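Local coordinates for protein catechol O-methyltransferase (Mycobacterium tuberculosis, PDB 6JCL) that transfers a methyl group from S-adenosyl-L-methionine to catechol-like compounds in a reaction that depends on a divalent metal cation, at residues A147-A152 / Q190-H195. Residues are numbered along the deposited sequence; the frame is centred on the assembly and turned at random.
Sequences AYIQWA and QMMGEH
M191 reaches I149 and Q150 because its CG stands trans to the backbone N and its chain then bends at chi2 (-95°). In I149, CG2 is likewise opposite the backbone N, while CG1 lies beside that N (chi1 -69°) and carries CD1 to M192. Each branch thus meets a different methionine. The M191 methyl CE lies 3.8 Å from I149 CG2. The two side chains run past each other in opposite directions, and M191 SD is 4.1 Å from I149 CG2. On its other branch, I149 CD1 touches M192 CG at 3.9 Å, with M192 SD only slightly farther off. Here the side chains cross at nearly a right angle. Q150 adds its aliphatic CG, which sits 3.7 Å from M191 CE; the two side chains cross at a slant. The contact pairs helix 145-155 with helix 180-194 on one face of the mixed sheet of a class I Rossmann-like methyltransferase. The axes of the two short helical segments approach to 11.3 Å and make an angle of 32°, with their N-to-C directions broadly the same. Side chains alone bridge them; no hydrogen bond crosses. I149 and M192 are buried, and both also rest on V164 of strand 160-165. M191 is partly exposed and Q150 lies at the solvent side. Y148, the residue before I149, touches the bound S-adenosyl-L-homocysteine, and its OH is hydrogen-bonded to D141 OD1.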
ATOM      1  N   ALA A 147       4.639  17.269  13.595  1.00 20.28           N
ATOM      2  CA  ALA A 147       4.352  17.059  15.017  1.00 20.56           C
ATOM      3  C   ALA A 147       3.581  15.759  15.253  1.00 20.15           C
ATOM      4  O   ALA A 147       3.875  15.016  16.208  1.00 21.87           O
ATOM      5  CB  ALA A 147       3.554  18.233  15.571  1.00 20.94           C
ATOM      6  N   TYR A 148       2.584  15.470  14.401  1.00 19.25           N
ATOM      7  CA  TYR A 148       1.796  14.253  14.588  1.00 18.95           C
ATOM      8  C   TYR A 148       2.642  13.008  14.356  1.00 21.13           C
ATOM      9  O   TYR A 148       2.445  11.984  15.023  1.00 19.22           O
ATOM     10  CB  TYR A 148       0.572  14.247  13.662  1.00 18.11           C
ATOM     11  CG  TYR A 148      -0.380  15.383  13.932  1.00 20.48           C
ATOM     12  CD1 TYR A 148      -0.470  15.954  15.199  1.00 21.71           C
ATOM     13  CD2 TYR A 148      -1.191  15.881  12.921  1.00 17.69           C
ATOM     14  CE1 TYR A 148      -1.334  17.008  15.448  1.00 20.63           C
ATOM     15  CE2 TYR A 148      -2.051  16.931  13.154  1.00 17.97           C
ATOM     16  CZ  TYR A 148      -2.133  17.481  14.417  1.00 18.81           C
ATOM     17  OH  TYR A 148      -2.987  18.534  14.640  1.00 19.84           O
ATOM     18  N   ILE A 149       3.586  13.075  13.414  1.00 18.68           N
ATOM     19  CA  ILE A 149       4.477  11.939  13.182  1.00 18.80           C
ATOM     20  C   ILE A 149       5.374  11.719  14.398  1.00 19.88           C
ATOM     21  O   ILE A 149       5.582  10.579  14.836  1.00 20.25           O
ATOM     22  CB  ILE A 149       5.298  12.144  11.894  1.00 19.71           C
ATOM     23  CG1 ILE A 149       4.396  12.059  10.668  1.00 19.25           C
ATOM     24  CG2 ILE A 149       6.440  11.101  11.803  1.00 21.07           C
ATOM     25  CD1 ILE A 149       5.019  12.732   9.439  1.00 22.82           C
ATOM     26  N   GLN A 150       5.887  12.805  14.989  1.00 20.52           N
ATOM     27  CA  GLN A 150       6.680  12.671  16.211  1.00 21.70           C
ATOM     28  C   GLN A 150       5.860  12.041  17.336  1.00 24.81           C
ATOM     29  O   GLN A 150       6.355  11.161  18.054  1.00 22.89           O
ATOM     30  CB  GLN A 150       7.236  14.038  16.617  1.00 25.77           C
ATOM     31  CG  GLN A 150       8.373  14.496  15.696  1.00 30.83           C
ATOM     32  CD  GLN A 150       8.741  15.966  15.856  1.00 44.46           C
ATOM     33  OE1 GLN A 150       7.915  16.797  16.240  1.00 43.51           O
ATOM     34  NE2 GLN A 150       9.994  16.290  15.562  1.00 52.24           N
ATOM     35  N   TRP A 151       4.595  12.452  17.488  1.00 24.09           N
ATOM     36  CA  TRP A 151       3.731  11.822  18.486  1.00 22.12           C
ATOM     37  C   TRP A 151       3.473  10.363  18.135  1.00 21.78           C
ATOM     38  O   TRP A 151       3.435   9.506  19.026  1.00 22.64           O
ATOM     39  CB  TRP A 151       2.398  12.579  18.603  1.00 21.78           C
ATOM     40  CG  TRP A 151       2.428  13.638  19.667  1.00 22.71           C
ATOM     41  CD1 TRP A 151       2.409  14.993  19.481  1.00 23.57           C
ATOM     42  CD2 TRP A 151       2.522  13.428  21.078  1.00 26.19           C
ATOM     43  NE1 TRP A 151       2.480  15.635  20.692  1.00 30.63           N
ATOM     44  CE2 TRP A 151       2.547  14.698  21.690  1.00 33.33           C
ATOM     45  CE3 TRP A 151       2.574  12.290  21.885  1.00 29.52           C
ATOM     46  CZ2 TRP A 151       2.621  14.862  23.070  1.00 35.51           C
ATOM     47  CZ3 TRP A 151       2.658  12.453  23.258  1.00 32.73           C
ATOM     48  CH2 TRP A 151       2.679  13.731  23.836  1.00 38.68           C
ATOM     49  N   ALA A 152       3.277  10.070  16.844  1.00 21.04           N
ATOM     50  CA  ALA A 152       3.026   8.689  16.422  1.00 20.48           C
ATOM     51  C   ALA A 152       4.179   7.781  16.819  1.00 24.63           C
ATOM     52  O   ALA A 152       3.969   6.677  17.328  1.00 24.06           O
ATOM     53  CB  ALA A 152       2.782   8.635  14.909  1.00 19.37           C
ATOM     54  N   GLN A 190      10.443  15.282   3.591  1.00 19.06           N
ATOM     55  CA  GLN A 190      11.846  15.474   3.945  1.00 19.54           C
ATOM     56  C   GLN A 190      12.109  15.055   5.386  1.00 19.96           C
ATOM     57  O   GLN A 190      13.131  14.415   5.680  1.00 20.97           O
ATOM     58  CB  GLN A 190      12.232  16.929   3.704  1.00 22.15           C
ATOM     59  CG  GLN A 190      12.276  17.233   2.204  1.00 22.25           C
ATOM     60  CD  GLN A 190      12.612  18.684   1.909  1.00 30.71           C
ATOM     61  OE1 GLN A 190      12.108  19.595   2.558  1.00 31.41           O
ATOM     62  NE2 GLN A 190      13.482  18.898   0.923  1.00 34.44           N
ATOM     63  N   MET A 191      11.168  15.346   6.288  1.00 21.02           N
ATOM     64  CA  MET A 191      11.345  14.952   7.678  1.00 25.10           C
ATOM     65  C   MET A 191      11.344  13.436   7.817  1.00 21.15           C
ATOM     66  O   MET A 191      12.184  12.872   8.536  1.00 22.48           O
ATOM     67  CB  MET A 191      10.244  15.575   8.543  1.00 19.87           C
ATOM     68  CG  MET A 191      10.280  15.134  10.009  1.00 23.78           C
ATOM     69  SD  MET A 191       9.167  13.733  10.297  1.00 28.70           S
ATOM     70  CE  MET A 191       9.016  13.839  12.083  1.00 34.60           C
ATOM     71  N   MET A 192      10.448  12.751   7.096  1.00 19.50           N
ATOM     72  CA  MET A 192      10.374  11.297   7.213  1.00 19.27           C
ATOM     73  C   MET A 192      11.634  10.645   6.659  1.00 21.12           C
ATOM     74  O   MET A 192      12.138   9.670   7.230  1.00 22.90           O
ATOM     75  CB  MET A 192       9.121  10.757   6.500  1.00 18.90           C
ATOM     76  CG  MET A 192       7.814  11.224   7.139  1.00 18.05           C
ATOM     77  SD  MET A 192       6.331  10.693   6.263  1.00 19.81           S
ATOM     78  CE  MET A 192       6.239   9.005   6.834  1.00 23.14           C
ATOM     79  N   GLY A 193      12.177  11.187   5.566  1.00 21.21           N
ATOM     80  CA  GLY A 193      13.384  10.617   5.004  1.00 23.51           C
ATOM     81  C   GLY A 193      14.565  10.769   5.938  1.00 24.01           C
ATOM     82  O   GLY A 193      15.438   9.899   6.001  1.00 28.25           O
ATOM     83  N   GLU A 194      14.615  11.884   6.669  1.00 23.72           N
ATOM     84  CA  GLU A 194      15.746  12.165   7.540  1.00 25.93           C
ATOM     85  C   GLU A 194      15.627  11.518   8.912  1.00 29.14           C
ATOM     86  O   GLU A 194      16.640  11.391   9.610  1.00 26.26           O
ATOM     87  CB  GLU A 194      15.902  13.677   7.700  1.00 29.51           C
ATOM     88  CG  GLU A 194      16.513  14.355   6.489  1.00 42.24           C
ATOM     89  CD  GLU A 194      16.573  15.870   6.635  1.00 59.61           C
ATOM     90  OE1 GLU A 194      15.826  16.422   7.473  1.00 62.81           O
ATOM     91  OE2 GLU A 194      17.377  16.507   5.919  1.00 66.15           O
ATOM     92  N   HIS A 195      14.436  11.108   9.313  1.00 23.98           N
ATOM     93  CA  HIS A 195      14.240  10.631  10.679  1.00 25.58           C
ATOM     94  C   HIS A 195      14.897   9.272  10.854  1.00 23.89           C
ATOM     95  O   HIS A 195      14.529   8.322  10.149  1.00 28.50           O
ATOM     96  CB  HIS A 195      12.754  10.542  11.017  1.00 24.24           C
ATOM     97  CG  HIS A 195      12.483  10.530  12.488  1.00 29.05           C
ATOM     98  ND1 HIS A 195      12.975   9.551  13.325  1.00 30.92           N
ATOM     99  CD2 HIS A 195      11.814  11.401  13.279  1.00 34.11           C
ATOM    100  CE1 HIS A 195      12.604   9.811  14.567  1.00 33.66           C
ATOM    101  NE2 HIS A 195      11.900  10.930  14.565  1.00 32.41           N
TER